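Local coordinates for protein putative phosphatase/phosphodiesterase MPN_349 (PDB 1T71) that probably acts as an iron-dependent phosphatase or phosphodiesterase, perhaps hydrolysing 2',3'-cyclic nucleotides at a site that holds two ferric ions, at residues 8-13 and 205-210; 39-44 and 180-185; 20-25 and 241-246; 186-191 and 199-204. One frame throughout, in Å; residues are numbered along the deposited sequence.

Contact 1: residues 8-13 and 205-210. With FE (Fe (III) ion), chain B.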
loop_
_atom_site.group_PDB
_atom_site.type_symbol
_atom_site.label_atom_id
_atom_site.label_comp_id
_atom_site.label_asym_id
_atom_site.label_seq_id
_atom_site.Cartn_x
_atom_site.Cartn_y
_atom_site.Cartn_z
ATOM N N ILE A 8 2.468 8.294 8.589
ATOM C CA ILE A 8 3.162 8.259 7.308
ATOM C C ILE A 8 2.754 6.933 6.672
ATOM O O ILE A 8 2.972 5.872 7.258
ATOM C CB ILE A 8 4.701 8.275 7.457
ATOM C CG1 ILE A 8 5.191 9.698 7.723
ATOM C CG2 ILE A 8 5.353 7.725 6.181
ATOM C CD1 ILE A 8 6.709 9.803 7.888
ATOM N N PHE A 9 2.140 6.997 5.493
ATOM C CA PHE A 9 1.716 5.792 4.785
ATOM C C PHE A 9 2.472 5.700 3.457
ATOM O O PHE A 9 2.392 6.607 2.629
ATOM C CB PHE A 9 0.203 5.826 4.530
ATOM C CG PHE A 9 -0.328 4.574 3.888
ATOM C CD1 PHE A 9 -0.072 4.297 2.550
ATOM C CD2 PHE A 9 -1.031 3.639 4.642
ATOM C CE1 PHE A 9 -0.503 3.099 1.969
ATOM C CE2 PHE A 9 -1.465 2.443 4.074
ATOM C CZ PHE A 9 -1.199 2.170 2.735
ATOM N N LEU A 10 3.205 4.606 3.260
ATOM C CA LEU A 10 3.980 4.413 2.034
ATOM C C LEU A 10 3.341 3.358 1.134
ATOM O O LEU A 10 2.835 2.341 1.619
ATOM C CB LEU A 10 5.417 3.996 2.373
ATOM C CG LEU A 10 6.204 4.904 3.328
ATOM C CD1 LEU A 10 7.673 4.498 3.325
ATOM C CD2 LEU A 10 6.073 6.351 2.906
ATOM N N GLY A 11 3.379 3.606 -0.173
ATOM C CA GLY A 11 2.788 2.689 -1.136
ATOM C C GLY A 11 3.596 1.429 -1.398
ATOM O O GLY A 11 4.724 1.290 -0.929
ATOM N N ASP A 12 3.002 0.518 -2.166
ATOM C CA ASP A 12 3.592 -0.771 -2.518
ATOM C C ASP A 12 5.109 -0.835 -2.540
ATOM O O ASP A 12 5.748 -0.227 -3.401
ATOM C CB ASP A 12 3.071 -1.233 -3.889
ATOM C CG ASP A 12 1.564 -1.392 -3.921
ATOM O OD1 ASP A 12 0.857 -0.470 -3.445
ATOM O OD2 ASP A 12 1.088 -2.430 -4.433
ATOM N N VAL A 13 5.674 -1.592 -1.599
ATOM C CA VAL A 13 7.123 -1.785 -1.522
ATOM C C VAL A 13 7.456 -2.803 -2.608
ATOM O O VAL A 13 6.899 -3.897 -2.623
ATOM C CB VAL A 13 7.550 -2.354 -0.155
ATOM C CG1 VAL A 13 9.037 -2.645 -0.159
ATOM C CG2 VAL A 13 7.222 -1.364 0.942
ATOM N N GLY A 205 0.859 5.242 -4.807
ATOM C CA GLY A 205 2.036 5.050 -5.634
ATOM C C GLY A 205 2.849 3.876 -5.123
ATOM O O GLY A 205 2.398 3.128 -4.256
ATOM N N MET A 206 4.063 3.740 -5.639
ATOM C CA MET A 206 4.940 2.633 -5.283
ATOM C C MET A 206 6.293 3.055 -4.703
ATOM O O MET A 206 6.785 4.159 -4.958
ATOM C CB MET A 206 5.169 1.780 -6.542
ATOM C CG MET A 206 6.323 0.791 -6.489
ATOM S SD MET A 206 6.674 0.011 -8.105
ATOM C CE MET A 206 7.318 1.403 -9.007
ATOM N N CYS A 207 6.872 2.174 -3.895
ATOM C CA CYS A 207 8.202 2.389 -3.336
ATOM C C CYS A 207 9.009 1.245 -3.958
ATOM O O CYS A 207 8.958 0.110 -3.486
ATOM C CB CYS A 207 8.193 2.273 -1.809
ATOM S SG CYS A 207 7.327 3.620 -0.940
ATOM N N GLY A 208 9.713 1.540 -5.047
ATOM C CA GLY A 208 10.498 0.522 -5.726
ATOM C C GLY A 208 11.312 1.092 -6.872
ATOM O O GLY A 208 11.748 2.240 -6.792
ATOM N N PRO A 209 11.546 0.321 -7.949
ATOM C CA PRO A 209 12.323 0.805 -9.094
ATOM C C PRO A 209 11.791 2.143 -9.597
ATOM O O PRO A 209 10.586 2.406 -9.513
ATOM C CB PRO A 209 12.155 -0.314 -10.120
ATOM C CG PRO A 209 12.053 -1.532 -9.252
ATOM C CD PRO A 209 11.109 -1.069 -8.169
ATOM N N GLY A 210 12.686 2.978 -10.121
ATOM C CA GLY A 210 12.283 4.286 -10.609
ATOM C C GLY A 210 12.101 4.432 -12.111
ATOM O O GLY A 210 11.679 3.499 -12.798
HETATM FE FE FE B . 1.558 -3.791 -6.102
#
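Val13 pairs in parallel with Cys207, their CA atoms 4.7 Å apart, although the chain from Leu10 to Val13 and that from Gly205 to Cys207 head 60° away from each other, so the pairing is brief. One nearly straight bond holds it: Cys207 N gives its hydrogen to Asp12 O at 2.7 Å, the donor lying well above the carbonyl plane. A CA-H...O contact follows on, from Val13 CA to Cys207 O at 3.3 Å. Before it, Gly11 CA rests 3.2 Å from Gly205 O, an approach possible because Gly11 has no CB, which would occupy that very spot; Gly205, with phi at 108°, has a backbone shape natural to glycine.

The turn after strand 6-10 carries the first metal-binding aspartate of the calcineurin-like metallophosphatase fold. Asp12 OD2 binds the iron ion of chain B at 2.2 Å, and His158 NE2 hydrogen-bonds to the same oxygen.

Cys207 and Val13 face the other way, toward Ile22 of helix 15-23. There the thiol of Cys207, small and only weakly polar and so suited to a buried place, puts SG, set beside its own backbone N (chi1 -69°), 3.8 Å from Leu10 CB. On the aspartate face, Met206 CG passes 3.3 Å from Asp12 O before its flexible chain leads away to touch His185 and Gln242.

Contact 2: residues 39-44 and 180-185. With FE (Fe (III) ion), chain B; FE (Fe (III) ion), chain C.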
loop_
_atom_site.group_PDB
_atom_site.type_symbol
_atom_site.label_atom_id
_atom_site.label_comp_id
_atom_site.label_asym_id
_atom_site.label_seq_id
_atom_site.Cartn_x
_atom_site.Cartn_y
_atom_site.Cartn_z
ATOM N N ILE A 39 3.130 3.197 8.340
ATOM C CA ILE A 39 2.383 2.082 7.774
ATOM C C ILE A 39 2.789 1.947 6.310
ATOM O O ILE A 39 2.977 2.954 5.617
ATOM C CB ILE A 39 0.863 2.354 7.841
ATOM C CG1 ILE A 39 0.478 2.808 9.252
ATOM C CG2 ILE A 39 0.082 1.099 7.448
ATOM C CD1 ILE A 39 -0.960 3.256 9.381
ATOM N N VAL A 40 2.946 0.716 5.836
ATOM C CA VAL A 40 3.312 0.521 4.439
ATOM C C VAL A 40 2.643 -0.703 3.849
ATOM O O VAL A 40 2.339 -1.660 4.552
ATOM C CB VAL A 40 4.846 0.370 4.248
ATOM C CG1 VAL A 40 5.580 1.406 5.096
ATOM C CG2 VAL A 40 5.299 -1.047 4.602
ATOM N N ASN A 41 2.380 -0.645 2.549
ATOM C CA ASN A 41 1.807 -1.778 1.840
ATOM C C ASN A 41 3.077 -2.452 1.319
ATOM O O ASN A 41 3.875 -1.817 0.630
ATOM C CB ASN A 41 0.932 -1.305 0.676
ATOM C CG ASN A 41 0.335 -2.456 -0.103
ATOM O OD1 ASN A 41 1.056 -3.328 -0.585
ATOM N ND2 ASN A 41 -0.992 -2.467 -0.230
ATOM N N ALA A 42 3.273 -3.723 1.660
ATOM C CA ALA A 42 4.479 -4.450 1.259
ATOM C C ALA A 42 4.218 -5.636 0.342
ATOM O O ALA A 42 5.028 -6.561 0.264
ATOM C CB ALA A 42 5.222 -4.925 2.512
ATOM N N GLU A 43 3.108 -5.591 -0.384
ATOM C CA GLU A 43 2.729 -6.695 -1.259
ATOM C C GLU A 43 3.696 -7.108 -2.372
ATOM O O GLU A 43 3.551 -8.198 -2.922
ATOM C CB GLU A 43 1.356 -6.425 -1.880
ATOM C CG GLU A 43 1.398 -5.561 -3.119
ATOM C CD GLU A 43 0.469 -6.074 -4.196
ATOM O OE1 GLU A 43 0.530 -5.540 -5.316
ATOM O OE2 GLU A 43 -0.317 -7.012 -3.923
ATOM N N ASN A 44 4.657 -6.252 -2.721
ATOM C CA ASN A 44 5.624 -6.570 -3.782
ATOM C C ASN A 44 7.063 -6.640 -3.262
ATOM O O ASN A 44 8.010 -6.671 -4.043
ATOM C CB ASN A 44 5.569 -5.504 -4.882
ATOM C CG ASN A 44 4.255 -5.513 -5.649
ATOM O OD1 ASN A 44 4.004 -6.402 -6.462
ATOM N ND2 ASN A 44 3.413 -4.528 -5.388
ATOM N N PHE A 180 -7.110 5.243 1.328
ATOM C CA PHE A 180 -5.939 5.326 0.453
ATOM C C PHE A 180 -5.934 4.190 -0.559
ATOM O O PHE A 180 -5.948 3.015 -0.182
ATOM C CB PHE A 180 -4.632 5.263 1.256
ATOM C CG PHE A 180 -4.405 6.435 2.177
ATOM C CD1 PHE A 180 -4.930 7.693 1.885
ATOM C CD2 PHE A 180 -3.608 6.292 3.313
ATOM C CE1 PHE A 180 -4.663 8.790 2.708
ATOM C CE2 PHE A 180 -3.335 7.384 4.143
ATOM C CZ PHE A 180 -3.862 8.632 3.839
ATOM N N GLY A 181 -5.924 4.538 -1.841
ATOM C CA GLY A 181 -5.890 3.520 -2.874
ATOM C C GLY A 181 -4.458 3.091 -3.179
ATOM O O GLY A 181 -3.525 3.888 -3.069
ATOM N N THR A 182 -4.285 1.824 -3.542
ATOM C CA THR A 182 -2.977 1.266 -3.892
ATOM C C THR A 182 -3.184 0.252 -5.016
ATOM O O THR A 182 -4.328 -0.038 -5.376
ATOM C CB THR A 182 -2.311 0.537 -2.688
ATOM O OG1 THR A 182 -3.229 -0.412 -2.121
ATOM C CG2 THR A 182 -1.890 1.536 -1.619
ATOM N N HIS A 183 -2.078 -0.251 -5.574
ATOM C CA HIS A 183 -2.078 -1.266 -6.642
ATOM C C HIS A 183 -1.655 -0.818 -8.043
ATOM O O HIS A 183 -1.100 -1.625 -8.784
ATOM C CB HIS A 183 -3.441 -1.984 -6.730
ATOM C CG HIS A 183 -3.529 -3.008 -7.824
ATOM N ND1 HIS A 183 -2.859 -4.213 -7.778
ATOM C CD2 HIS A 183 -4.206 -3.001 -8.998
ATOM C CE1 HIS A 183 -3.116 -4.904 -8.876
ATOM N NE2 HIS A 183 -3.930 -4.190 -9.634
ATOM N N THR A 184 -1.886 0.444 -8.420
ATOM C CA THR A 184 -1.457 0.826 -9.793
ATOM C C THR A 184 0.013 1.256 -9.912
ATOM O O THR A 184 0.521 1.422 -11.023
ATOM C CB THR A 184 -2.382 1.954 -10.364
ATOM O OG1 THR A 184 -2.205 3.163 -9.617
ATOM C CG2 THR A 184 -3.852 1.523 -10.290
ATOM N N HIS A 185 0.694 1.433 -8.782
ATOM C CA HIS A 185 2.116 1.805 -8.781
ATOM C C HIS A 185 2.453 3.185 -9.347
ATOM O O HIS A 185 3.601 3.442 -9.719
ATOM C CB HIS A 185 2.935 0.773 -9.558
ATOM C CG HIS A 185 3.044 -0.560 -8.886
ATOM N ND1 HIS A 185 2.257 -0.925 -7.814
ATOM C CD2 HIS A 185 3.836 -1.627 -9.150
ATOM C CE1 HIS A 185 2.566 -2.153 -7.446
ATOM N NE2 HIS A 185 3.518 -2.604 -8.241
HETATM FE FE FE B . 1.558 -3.791 -6.102
HETATM FE FE FE C . -1.275 -5.139 -6.554
#
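His185, Asn41 and Thr182 bury the most surface here, where strands 37-41 and 178-182, of two different sheets, end facing each other across the dinuclear metal centre of a calcineurin-like metallophosphatase. His185 is a ligand residue of the first iron, that of chain B. Its ring presents an edge to Asn44 ND2, which lies near the ring plane and 3.3 Å from His185 CE1; amide and ring planes stand almost perpendicular, 88° apart. As modelled, CE1 rather than a nitrogen of His185 is nearest the ion, so the ring's rotation is doubtful. Asn44 ND2 is likewise placed 2.1 Å from this iron, although an amide oxygen would be the more usual ligand.

Farther from the metals, the Asn41 amide is carried out toward Thr182 by a CG opposite the backbone N (chi1 179°), and ND2 comes 3.6 Å from Thr182 OG1. Asp156 joins the two, bonding to ND2 through one carboxylate oxygen and to the threonine hydroxyl through the other. The other end of the Asn41 amide closes an Asx turn, OD1 accepting from Glu43 N at 3.1 Å. Short, polar and able both to give and accept, Asn41 thereby sets the backbone of the bridging ligand, and Glu43 OE2 is held by His72 N. His183 ND1 binds the second iron, of chain C, at 2.2 Å; Glu43 OE1 reaches that ion and the first, 2.2 Å from each.

Contact 3: residues 20-25 and 241-246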
loop_
_atom_site.group_PDB
_atom_site.type_symbol
_atom_site.label_atom_id
_atom_site.label_comp_id
_atom_site.label_asym_id
_atom_site.label_seq_id
_atom_site.Cartn_x
_atom_site.Cartn_y
_atom_site.Cartn_z
ATOM N N ASN A 20 15.543 -0.641 -0.229
ATOM C CA ASN A 20 16.655 0.271 0.002
ATOM C C ASN A 20 16.314 1.749 0.129
ATOM O O ASN A 20 16.857 2.437 0.994
ATOM C CB ASN A 20 17.713 0.083 -1.086
ATOM C CG ASN A 20 18.504 -1.194 -0.901
ATOM O OD1 ASN A 20 19.113 -1.705 -1.840
ATOM N ND2 ASN A 20 18.505 -1.716 0.326
ATOM N N ILE A 21 15.425 2.258 -0.717
ATOM C CA ILE A 21 15.110 3.673 -0.613
ATOM C C ILE A 21 14.335 3.964 0.674
ATOM O O ILE A 21 14.374 5.081 1.185
ATOM C CB ILE A 21 14.328 4.182 -1.852
ATOM C CG1 ILE A 21 14.257 5.711 -1.817
ATOM C CG2 ILE A 21 12.930 3.563 -1.899
ATOM C CD1 ILE A 21 13.731 6.334 -3.103
ATOM N N ILE A 22 13.645 2.957 1.206
ATOM C CA ILE A 22 12.897 3.143 2.444
ATOM C C ILE A 22 13.858 3.128 3.636
ATOM O O ILE A 22 13.718 3.913 4.575
ATOM C CB ILE A 22 11.829 2.040 2.637
ATOM C CG1 ILE A 22 10.668 2.270 1.665
ATOM C CG2 ILE A 22 11.338 2.032 4.084
ATOM C CD1 ILE A 22 9.539 1.279 1.807
ATOM N N LYS A 23 14.835 2.233 3.593
ATOM C CA LYS A 23 15.810 2.140 4.671
ATOM C C LYS A 23 16.642 3.419 4.739
ATOM O O LYS A 23 16.942 3.913 5.818
ATOM C CB LYS A 23 16.732 0.932 4.454
ATOM C CG LYS A 23 17.725 0.700 5.581
ATOM C CD LYS A 23 17.008 0.676 6.922
ATOM C CE LYS A 23 17.960 0.425 8.086
ATOM N NZ LYS A 23 18.579 -0.925 8.006
ATOM N N ASN A 24 16.996 3.956 3.578
ATOM C CA ASN A 24 17.806 5.169 3.498
ATOM C C ASN A 24 17.066 6.489 3.713
ATOM O O ASN A 24 17.697 7.544 3.679
ATOM C CB ASN A 24 18.501 5.240 2.136
ATOM C CG ASN A 24 19.482 4.108 1.912
ATOM O OD1 ASN A 24 19.989 3.934 0.805
ATOM N ND2 ASN A 24 19.762 3.338 2.960
ATOM N N ASN A 25 15.750 6.456 3.928
ATOM C CA ASN A 25 15.012 7.709 4.094
ATOM C C ASN A 25 13.950 7.763 5.187
ATOM O O ASN A 25 13.537 8.848 5.593
ATOM C CB ASN A 25 14.347 8.091 2.764
ATOM C CG ASN A 25 15.351 8.406 1.675
ATOM O OD1 ASN A 25 15.917 9.495 1.635
ATOM N ND2 ASN A 25 15.584 7.448 0.790
ATOM N N ALA A 241 15.247 4.330 -8.361
ATOM C CA ALA A 241 14.265 4.092 -7.311
ATOM C C ALA A 241 13.351 5.272 -7.042
ATOM O O ALA A 241 13.678 6.421 -7.346
ATOM C CB ALA A 241 14.975 3.701 -6.021
ATOM N N GLN A 242 12.199 4.976 -6.453
ATOM C CA GLN A 242 11.240 6.009 -6.106
ATOM C C GLN A 242 10.523 5.632 -4.826
ATOM O O GLN A 242 10.305 4.449 -4.538
ATOM C CB GLN A 242 10.220 6.217 -7.238
ATOM C CG GLN A 242 9.380 4.987 -7.580
ATOM C CD GLN A 242 8.420 5.235 -8.728
ATOM O OE1 GLN A 242 7.538 6.092 -8.642
ATOM N NE2 GLN A 242 8.586 4.490 -9.812
ATOM N N LEU A 243 10.176 6.651 -4.055
ATOM C CA LEU A 243 9.471 6.485 -2.797
ATOM C C LEU A 243 8.236 7.369 -2.892
ATOM O O LEU A 243 8.343 8.556 -3.194
ATOM C CB LEU A 243 10.363 6.943 -1.638
ATOM C CG LEU A 243 9.832 7.010 -0.200
ATOM C CD1 LEU A 243 8.699 8.008 -0.085
ATOM C CD2 LEU A 243 9.380 5.648 0.231
ATOM N N ASN A 244 7.068 6.788 -2.634
ATOM C CA ASN A 244 5.818 7.529 -2.692
ATOM C C ASN A 244 4.960 7.219 -1.476
ATOM O O ASN A 244 4.788 6.060 -1.094
ATOM C CB ASN A 244 5.064 7.169 -3.969
ATOM C CG ASN A 244 5.766 7.671 -5.213
ATOM O OD1 ASN A 244 5.633 8.838 -5.582
ATOM N ND2 ASN A 244 6.533 6.797 -5.859
ATOM N N GLY A 245 4.422 8.262 -0.859
ATOM C CA GLY A 245 3.605 8.049 0.314
ATOM C C GLY A 245 2.748 9.240 0.664
ATOM O O GLY A 245 2.670 10.223 -0.080
ATOM N N VAL A 246 2.092 9.139 1.809
ATOM C CA VAL A 246 1.232 10.197 2.287
ATOM C C VAL A 246 1.435 10.437 3.775
ATOM O O VAL A 246 1.466 9.489 4.571
ATOM C CB VAL A 246 -0.250 9.845 2.073
ATOM C CG1 VAL A 246 -1.137 10.882 2.758
ATOM C CG2 VAL A 246 -0.557 9.767 0.589
#
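Ile21 CD1 sits squarely over one face of the peptide group between Gln242 and Leu243, 3.7 Å from Gln242 C and equally far from Leu243 N. Ile21 CG2 lies over the same face, at its oxygen end, 3.8 Å from Gln242 O. The amide of Asn25 is a second flat group, on the helix side: its ND2 donates to Ile21 O at 2.7 Å, on a lone pair of that carbonyl and almost in the amide's own plane, so that this side chain ties down the last turn of the helix from which Ile21 projects.

The long arm of Ile21 is fully extended, with CG1 opposite the backbone N (chi1 -169°) and CD1 carried on in line, which lets a beta-branched residue reach the strand. There CD1 fits between the side chains of Ala241 and Leu243, 3.7 Å from Leu243 CB and somewhat farther from Ala241 CB; the small alanine leaves room for it. Leu243 sends its CD2 branch to Ile22 CG1, 3.9 Å away, the two side chains crossing at about a right angle. Gln242 points to the reverse side of the strand, where its NE2 hydrogen-bonds to Pro209 O.

Helix 15-23 thus covers a face of the sheet at strand 241-249, which lies between strands 6-10 and 259-267; Leu243 also touches Ile263 and Ile265 of strand 259-267 and Cys207 of strand 206-207.

Contact 4: residues 186-191 and 199-204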
loop_
_atom_site.group_PDB
_atom_site.type_symbol
_atom_site.label_atom_id
_atom_site.label_comp_id
_atom_site.label_asym_id
_atom_site.label_seq_id
_atom_site.Cartn_x
_atom_site.Cartn_y
_atom_site.Cartn_z
ATOM N N VAL A 186 1.458 4.057 -9.433
ATOM C CA VAL A 186 1.660 5.407 -9.940
ATOM C C VAL A 186 0.871 6.327 -9.026
ATOM O O VAL A 186 -0.344 6.200 -8.908
ATOM C CB VAL A 186 1.136 5.558 -11.391
ATOM C CG1 VAL A 186 1.138 7.029 -11.803
ATOM C CG2 VAL A 186 2.009 4.731 -12.348
ATOM N N PRO A 187 1.552 7.264 -8.355
ATOM C CA PRO A 187 0.819 8.164 -7.464
ATOM C C PRO A 187 -0.101 9.108 -8.235
ATOM O O PRO A 187 0.216 9.518 -9.350
ATOM C CB PRO A 187 1.936 8.905 -6.735
ATOM C CG PRO A 187 2.978 9.042 -7.806
ATOM C CD PRO A 187 2.959 7.677 -8.497
ATOM N N SER A 188 -1.251 9.427 -7.651
ATOM C CA SER A 188 -2.187 10.349 -8.286
ATOM C C SER A 188 -1.990 11.688 -7.584
ATOM O O SER A 188 -1.496 11.724 -6.457
ATOM C CB SER A 188 -3.633 9.863 -8.121
ATOM O OG SER A 188 -3.958 9.651 -6.758
ATOM N N ALA A 189 -2.351 12.781 -8.250
ATOM C CA ALA A 189 -2.197 14.121 -7.670
ATOM C C ALA A 189 -3.512 14.501 -6.982
ATOM O O ALA A 189 -3.847 15.676 -6.827
ATOM C CB ALA A 189 -1.851 15.134 -8.774
ATOM N N ASP A 190 -4.206 13.451 -6.552
ATOM C CA ASP A 190 -5.520 13.440 -5.904
ATOM C C ASP A 190 -5.618 13.800 -4.416
ATOM O O ASP A 190 -6.690 14.157 -3.939
ATOM C CB ASP A 190 -6.080 12.017 -6.050
ATOM C CG ASP A 190 -7.322 11.964 -6.873
ATOM O OD1 ASP A 190 -7.441 12.769 -7.814
ATOM O OD2 ASP A 190 -8.176 11.107 -6.593
ATOM N N LEU A 191 -4.519 13.645 -3.687
ATOM C CA LEU A 191 -4.485 13.865 -2.242
ATOM C C LEU A 191 -5.199 15.094 -1.696
ATOM O O LEU A 191 -4.995 16.209 -2.176
ATOM C CB LEU A 191 -3.033 13.897 -1.755
ATOM C CG LEU A 191 -2.629 13.185 -0.449
ATOM C CD1 LEU A 191 -1.523 13.985 0.218
ATOM C CD2 LEU A 191 -3.801 13.023 0.499
ATOM N N ALA A 199 -9.224 11.684 4.729
ATOM C CA ALA A 199 -8.106 11.868 3.821
ATOM C C ALA A 199 -8.353 10.880 2.684
ATOM O O ALA A 199 -8.749 9.737 2.926
ATOM C CB ALA A 199 -6.794 11.559 4.522
ATOM N N TYR A 200 -8.151 11.323 1.447
ATOM C CA TYR A 200 -8.349 10.455 0.285
ATOM C C TYR A 200 -7.298 10.677 -0.790
ATOM O O TYR A 200 -6.779 11.782 -0.944
ATOM C CB TYR A 200 -9.715 10.700 -0.366
ATOM C CG TYR A 200 -9.887 9.944 -1.677
ATOM C CD1 TYR A 200 -10.115 8.569 -1.686
ATOM C CD2 TYR A 200 -9.771 10.596 -2.907
ATOM C CE1 TYR A 200 -10.222 7.860 -2.877
ATOM C CE2 TYR A 200 -9.875 9.891 -4.117
ATOM C CZ TYR A 200 -10.099 8.520 -4.091
ATOM O OH TYR A 200 -10.183 7.799 -5.267
ATOM N N ILE A 201 -7.000 9.614 -1.532
ATOM C CA ILE A 201 -6.072 9.666 -2.653
ATOM C C ILE A 201 -6.349 8.421 -3.495
ATOM O O ILE A 201 -6.433 7.307 -2.970
ATOM C CB ILE A 201 -4.582 9.722 -2.195
ATOM C CG1 ILE A 201 -3.688 9.986 -3.409
ATOM C CG2 ILE A 201 -4.184 8.436 -1.500
ATOM C CD1 ILE A 201 -2.207 10.151 -3.072
ATOM N N THR A 202 -6.519 8.612 -4.800
ATOM C CA THR A 202 -6.820 7.498 -5.691
ATOM C C THR A 202 -5.743 6.421 -5.632
ATOM O O THR A 202 -6.062 5.234 -5.604
ATOM C CB THR A 202 -7.021 7.988 -7.141
ATOM O OG1 THR A 202 -8.173 8.839 -7.182
ATOM C CG2 THR A 202 -7.255 6.808 -8.085
ATOM N N ASP A 203 -4.478 6.833 -5.615
ATOM C CA ASP A 203 -3.374 5.881 -5.505
ATOM C C ASP A 203 -2.133 6.519 -4.875
ATOM O O ASP A 203 -1.644 7.552 -5.336
ATOM C CB ASP A 203 -3.013 5.278 -6.873
ATOM C CG ASP A 203 -2.319 3.925 -6.741
ATOM O OD1 ASP A 203 -1.256 3.856 -6.071
ATOM O OD2 ASP A 203 -2.841 2.928 -7.294
ATOM N N VAL A 204 -1.632 5.893 -3.815
ATOM C CA VAL A 204 -0.451 6.394 -3.122
ATOM C C VAL A 204 0.804 6.276 -3.984
ATOM O O VAL A 204 1.708 7.110 -3.919
ATOM C CB VAL A 204 -0.209 5.618 -1.811
ATOM C CG1 VAL A 204 1.081 6.104 -1.140
ATOM C CG2 VAL A 204 -1.397 5.790 -0.883
#
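Leu191 and Ile201 come within 4.5 Å at their CA atoms and Pro187 and Val204 within 4.9 Å, the chain of 186-191 running back along 199-204 in the opposite sense. Ser188 fastens the two twice. Its N donates to Asp203 O at 3.0 Å, in the carbonyl plane, and its OG accepts from Asp203 N at 3.1 Å. The hydroxyl can double back this way because chi1 of 55° tucks OG between the backbone N and the carbonyl carbon, a posture that suits a small residue. Pro187, which has no N-H to offer, meets Asp203 O through its CA at 3.3 Å.

Farther along, Asp190 leans its carboxylate toward Thr202 OG1 and the ring of Tyr200, whose plane is turned 58° from it; the modelled distance from Asp190 OD2 to Thr202 OG1 is too short to trust, so the strength of that pair is doubtful. Ile201 supplies the apolar part, its CD1 lying 4.0 Å from Leu191 CG while CG1 packs against the serine hydroxyl. Asp203 turns its carboxylate elsewhere, to Thr184 OG1 and Gly205 N.

Beyond Leu191 the chain enters the short strand 192-193, which pairs antiparallel with 199-201. The arrangement is the base of a beta-hairpin at the sheet edge, directly following the His183-Thr184-His185 metal-binding loop of this metallophosphatase fold.

Contacts 1 and 2, with centres about 7 Å apart, meet round the iron of chain B through strands 6-10 and 37-41, neighbours in one sheet. Contact 3 has its centre about 7 Å from that of contact 1 on the helix 15-23 side, where strand 241-249 flanks 6-10. Contact 4 belongs to the other sheet, in which strand 199-201 lies beside 178-182 of contact 2; its centre is about 17 Å from that of contact 3. Along the chain, contacts 2 and 4 come in series inside the loop closed by contact 1, while contacts 1 and 3 interleave. Contact 2 spans the two large sheets, joining segments 136 residues apart, and the metal site lies at their strand ends.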